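Local structure of putative uncharacterized protein smu.1108c (Streptococcus mutans, 3L7Y) at residues E115-I126 against E180-Q188. The protein is of unknown function but belongs to the haloacid dehalogenase-like hydrolases, binds magnesium and is probably a phosphatase. Residues are numbered along the deposited sequence; the frame is centred on the assembly and turned at random.
Sequences EVFQQREDIASI and ERFFKLTLQ
Phe117 and Phe183 form an offset stack, with centroids 4.6 Å apart and planes inclined by 26°. Phe117 CE2 lies over the rim of the Phe183 ring, 3.3 Å from Phe183 CE2. Glu115 CB meets that ring at its edge. Arg181 packs on Phe117 from the side opposite Phe183. Its CB makes a CH-pi contact over the middle of the ring, 3.6 Å from the Phe117 centroid. Bends at chi2 (135°) and chi3 fold the rest of Arg181 back along Phe117, and one guanidinium face rests on Phe117 CE1. The Arg181 guanidinium also forms a salt bridge with Glu144. Its link to Glu115 is long, Arg181 NH2 to Glu115 OE2 3.9 Å, and amounts to charge attraction alone.

One direct backbone hydrogen bond joins the segments. Gln118 N donates to Phe182 O at 2.9 Å, nearly straight at 171°. Three waters add bridges: Val116 O to Phe183 O, Gln118 O to Phe182 N, and Arg120 NE to Glu180 O.

The start of the helix adds apolar packing. Ile123 CD1 sits 3.9 Å from Phe182 CB. Ile123 CG2 approaches Leu185 CD2, and Ile126 CG2 lies 3.8 Å from Leu185 CD1.

Lys184 NZ forms a salt bridge with Glu101; the Lys184 side chain is about 12 Å from the bound magnesium ion. Residues 116-119 lead from edge strand 111-115 of the core sheet into helix 120-133, which packs on the six-stranded sheet, here on strand 182-188 and also on Leu210 of strand 210-214. This is consistent with the core-to-cap passage of a haloacid dehalogenase-like hydrolase with a C2-type cap.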
loop_
_atom_site.group_PDB
_atom_site.type_symbol
_atom_site.label_atom_id
_atom_site.label_comp_id
_atom_site.label_asym_id
_atom_site.label_seq_id
_atom_site.Cartn_x
_atom_site.Cartn_y
_atom_site.Cartn_z
ATOM N N GLU A 115 0.488 12.291 -8.263
ATOM C CA GLU A 115 -0.814 11.645 -8.335
ATOM C C GLU A 115 -1.077 11.145 -9.740
ATOM O O GLU A 115 -1.295 11.924 -10.662
ATOM C CB GLU A 115 -1.947 12.551 -7.831
ATOM C CG GLU A 115 -1.873 14.003 -8.225
ATOM C CD GLU A 115 -3.168 14.739 -7.887
ATOM O OE1 GLU A 115 -3.681 14.567 -6.760
ATOM O OE2 GLU A 115 -3.676 15.480 -8.757
ATOM N N VAL A 116 -1.019 9.828 -9.896
ATOM C CA VAL A 116 -1.226 9.214 -11.191
ATOM C C VAL A 116 -2.563 8.492 -11.188
ATOM O O VAL A 116 -2.827 7.616 -10.353
ATOM C CB VAL A 116 -0.067 8.260 -11.564
ATOM C CG1 VAL A 116 -0.320 7.604 -12.907
ATOM C CG2 VAL A 116 1.246 9.018 -11.591
ATOM N N PHE A 117 -3.416 8.879 -12.122
ATOM C CA PHE A 117 -4.748 8.290 -12.210
ATOM C C PHE A 117 -4.824 7.293 -13.342
ATOM O O PHE A 117 -4.071 7.375 -14.318
ATOM C CB PHE A 117 -5.809 9.382 -12.365
ATOM C CG PHE A 117 -5.902 10.297 -11.180
ATOM C CD1 PHE A 117 -5.504 11.621 -11.272
ATOM C CD2 PHE A 117 -6.375 9.828 -9.967
ATOM C CE1 PHE A 117 -5.596 12.464 -10.173
ATOM C CE2 PHE A 117 -6.466 10.662 -8.863
ATOM C CZ PHE A 117 -6.072 11.983 -8.968
ATOM N N GLN A 118 -5.707 6.317 -13.201
ATOM C CA GLN A 118 -5.867 5.328 -14.253
ATOM C C GLN A 118 -6.775 5.917 -15.329
ATOM O O GLN A 118 -7.563 6.814 -15.048
ATOM C CB GLN A 118 -6.393 4.002 -13.677
ATOM C CG GLN A 118 -5.318 3.299 -12.820
ATOM C CD GLN A 118 -5.818 2.111 -12.019
ATOM O OE1 GLN A 118 -5.040 1.213 -11.670
ATOM N NE2 GLN A 118 -7.094 2.100 -11.711
ATOM N N GLN A 119 -6.644 5.434 -16.558
ATOM C CA GLN A 119 -7.462 5.925 -17.666
ATOM C C GLN A 119 -8.872 5.347 -17.620
ATOM O O GLN A 119 -9.037 4.138 -17.530
ATOM C CB GLN A 119 -6.794 5.560 -18.987
ATOM C CG GLN A 119 -5.422 6.176 -19.163
ATOM C CD GLN A 119 -5.494 7.674 -19.366
ATOM O OE1 GLN A 119 -6.450 8.185 -19.956
ATOM N NE2 GLN A 119 -4.485 8.391 -18.879
ATOM N N ARG A 120 -9.893 6.204 -17.690
ATOM C CA ARG A 120 -11.280 5.738 -17.616
ATOM C C ARG A 120 -11.538 4.552 -18.548
ATOM O O ARG A 120 -12.224 3.607 -18.178
ATOM C CB ARG A 120 -12.284 6.867 -17.938
ATOM C CG ARG A 120 -12.166 8.099 -17.026
ATOM C CD ARG A 120 -13.387 9.037 -17.145
ATOM N NE ARG A 120 -14.187 9.042 -15.926
ATOM C CZ ARG A 120 -15.441 8.623 -15.844
ATOM N NH1 ARG A 120 -16.059 8.165 -16.913
ATOM N NH2 ARG A 120 -16.079 8.667 -14.688
ATOM N N GLU A 121 -10.990 4.615 -19.755
ATOM C CA GLU A 121 -11.215 3.562 -20.756
ATOM C C GLU A 121 -10.638 2.232 -20.270
ATOM O O GLU A 121 -11.211 1.176 -20.508
ATOM C CB GLU A 121 -10.575 3.944 -22.091
ATOM C CG GLU A 121 -9.100 4.366 -21.986
ATOM C CD GLU A 121 -8.880 5.878 -21.779
ATOM O OE1 GLU A 121 -9.679 6.536 -21.069
ATOM O OE2 GLU A 121 -7.881 6.406 -22.322
ATOM N N ASP A 122 -9.497 2.287 -19.591
ATOM C CA ASP A 122 -8.846 1.067 -19.095
ATOM C C ASP A 122 -9.625 0.466 -17.938
ATOM O O ASP A 122 -9.867 -0.746 -17.878
ATOM C CB ASP A 122 -7.411 1.376 -18.671
ATOM C CG ASP A 122 -6.515 1.661 -19.861
ATOM O OD1 ASP A 122 -6.819 1.133 -20.941
ATOM O OD2 ASP A 122 -5.527 2.405 -19.726
ATOM N N ILE A 123 -9.997 1.328 -17.004
ATOM C CA ILE A 123 -10.843 0.939 -15.891
ATOM C C ILE A 123 -12.143 0.287 -16.379
ATOM O O ILE A 123 -12.555 -0.754 -15.883
ATOM C CB ILE A 123 -11.183 2.175 -15.040
ATOM C CG1 ILE A 123 -9.901 2.841 -14.535
ATOM C CG2 ILE A 123 -12.108 1.812 -13.890
ATOM C CD1 ILE A 123 -10.161 4.078 -13.723
ATOM N N ALA A 124 -12.800 0.905 -17.350
ATOM C CA ALA A 124 -14.066 0.374 -17.821
ATOM C C ALA A 124 -13.811 -0.986 -18.436
ATOM O O ALA A 124 -14.598 -1.920 -18.285
ATOM C CB ALA A 124 -14.694 1.320 -18.845
ATOM N N SER A 125 -12.678 -1.113 -19.113
ATOM C CA SER A 125 -12.398 -2.356 -19.816
ATOM C C SER A 125 -12.010 -3.522 -18.878
ATOM O O SER A 125 -12.484 -4.639 -19.067
ATOM C CB SER A 125 -11.379 -2.125 -20.933
ATOM O OG SER A 125 -10.742 -3.338 -21.280
ATOM N N ILE A 126 -11.168 -3.273 -17.875
ATOM C CA ILE A 126 -10.810 -4.342 -16.930
ATOM C C ILE A 126 -12.027 -4.715 -16.074
ATOM O O ILE A 126 -12.182 -5.862 -15.674
ATOM C CB ILE A 126 -9.642 -3.953 -15.994
ATOM C CG1 ILE A 126 -9.074 -5.201 -15.280
ATOM C CG2 ILE A 126 -10.112 -2.952 -14.950
ATOM C CD1 ILE A 126 -8.384 -6.157 -16.180
ATOM N N GLU A 180 -15.484 10.797 -10.526
ATOM C CA GLU A 180 -14.233 10.904 -9.776
ATOM C C GLU A 180 -13.046 10.325 -10.537
ATOM O O GLU A 180 -13.219 9.583 -11.501
ATOM C CB GLU A 180 -14.367 10.210 -8.425
ATOM C CG GLU A 180 -13.300 10.607 -7.424
ATOM C CD GLU A 180 -13.733 10.305 -6.017
ATOM O OE1 GLU A 180 -14.928 10.505 -5.714
ATOM O OE2 GLU A 180 -12.895 9.848 -5.223
ATOM N N ARG A 181 -11.841 10.685 -10.101
ATOM C CA ARG A 181 -10.605 10.144 -10.656
ATOM C C ARG A 181 -10.122 9.030 -9.731
ATOM O O ARG A 181 -10.246 9.132 -8.507
ATOM C CB ARG A 181 -9.549 11.238 -10.755
ATOM C CG ARG A 181 -10.102 12.566 -11.255
ATOM C CD ARG A 181 -9.591 13.726 -10.410
ATOM N NE ARG A 181 -8.491 14.436 -11.051
ATOM C CZ ARG A 181 -7.761 15.376 -10.459
ATOM N NH1 ARG A 181 -7.996 15.709 -9.197
ATOM N NH2 ARG A 181 -6.780 15.969 -11.123
ATOM N N PHE A 182 -9.560 7.978 -10.323
ATOM C CA PHE A 182 -9.288 6.750 -9.592
ATOM C C PHE A 182 -7.809 6.383 -9.591
ATOM O O PHE A 182 -7.154 6.373 -10.636
ATOM C CB PHE A 182 -10.123 5.598 -10.167
ATOM C CG PHE A 182 -11.596 5.868 -10.161
ATOM C CD1 PHE A 182 -12.230 6.333 -11.298
ATOM C CD2 PHE A 182 -12.343 5.675 -9.011
ATOM C CE1 PHE A 182 -13.583 6.595 -11.295
ATOM C CE2 PHE A 182 -13.700 5.931 -9.001
ATOM C CZ PHE A 182 -14.320 6.396 -10.144
ATOM N N PHE A 183 -7.294 6.055 -8.412
ATOM C CA PHE A 183 -5.892 5.659 -8.278
ATOM C C PHE A 183 -5.678 4.180 -8.545
ATOM O O PHE A 183 -4.639 3.776 -9.091
ATOM C CB PHE A 183 -5.401 5.952 -6.874
ATOM C CG PHE A 183 -5.145 7.395 -6.608
ATOM C CD1 PHE A 183 -5.837 8.057 -5.600
ATOM C CD2 PHE A 183 -4.203 8.091 -7.344
ATOM C CE1 PHE A 183 -5.578 9.394 -5.327
ATOM C CE2 PHE A 183 -3.963 9.432 -7.094
ATOM C CZ PHE A 183 -4.637 10.078 -6.068
ATOM N N LYS A 184 -6.643 3.372 -8.117
ATOM C CA LYS A 184 -6.532 1.925 -8.214
ATOM C C LYS A 184 -7.911 1.286 -8.094
ATOM O O LYS A 184 -8.892 1.962 -7.763
ATOM C CB LYS A 184 -5.628 1.394 -7.091
ATOM C CG LYS A 184 -6.326 1.235 -5.730
ATOM C CD LYS A 184 -5.411 0.493 -4.737
ATOM C CE LYS A 184 -6.086 0.224 -3.394
ATOM N NZ LYS A 184 -6.417 1.481 -2.672
ATOM N N LEU A 185 -7.983 -0.012 -8.373
ATOM C CA LEU A 185 -9.156 -0.801 -8.008
ATOM C C LEU A 185 -8.761 -1.899 -7.042
ATOM O O LEU A 185 -7.595 -2.264 -6.951
ATOM C CB LEU A 185 -9.805 -1.466 -9.223
ATOM C CG LEU A 185 -9.855 -0.747 -10.573
ATOM C CD1 LEU A 185 -10.792 -1.517 -11.486
ATOM C CD2 LEU A 185 -10.313 0.680 -10.394
ATOM N N THR A 186 -9.739 -2.467 -6.355
ATOM C CA THR A 186 -9.456 -3.598 -5.489
ATOM C C THR A 186 -10.438 -4.729 -5.740
ATOM O O THR A 186 -11.645 -4.508 -5.847
ATOM C CB THR A 186 -9.462 -3.196 -3.998
ATOM O OG1 THR A 186 -8.429 -2.227 -3.753
ATOM C CG2 THR A 186 -9.223 -4.418 -3.118
ATOM N N LEU A 187 -9.918 -5.942 -5.869
ATOM C CA LEU A 187 -10.779 -7.100 -5.963
ATOM C C LEU A 187 -10.737 -7.861 -4.652
ATOM O O LEU A 187 -9.660 -8.114 -4.109
ATOM C CB LEU A 187 -10.343 -8.017 -7.100
ATOM C CG LEU A 187 -10.259 -7.440 -8.514
ATOM C CD1 LEU A 187 -10.088 -8.569 -9.504
ATOM C CD2 LEU A 187 -11.510 -6.630 -8.827
ATOM N N GLN A 188 -11.906 -8.232 -4.145
ATOM C CA GLN A 188 -11.946 -9.164 -3.028
ATOM C C GLN A 188 -12.264 -10.533 -3.587
ATOM O O GLN A 188 -13.285 -10.723 -4.265
ATOM C CB GLN A 188 -12.974 -8.757 -1.969
ATOM C CG GLN A 188 -12.837 -9.567 -0.681
ATOM C CD GLN A 188 -14.105 -9.558 0.138
ATOM O OE1 GLN A 188 -15.178 -9.888 -0.359
ATOM N NE2 GLN A 188 -13.991 -9.181 1.403
HETATM O O HOH W 1 -2.766 5.084 -11.246
HETATM O O HOH W 2 -9.441 7.987 -13.370
HETATM O O HOH W 3 -11.942 9.270 -13.775
#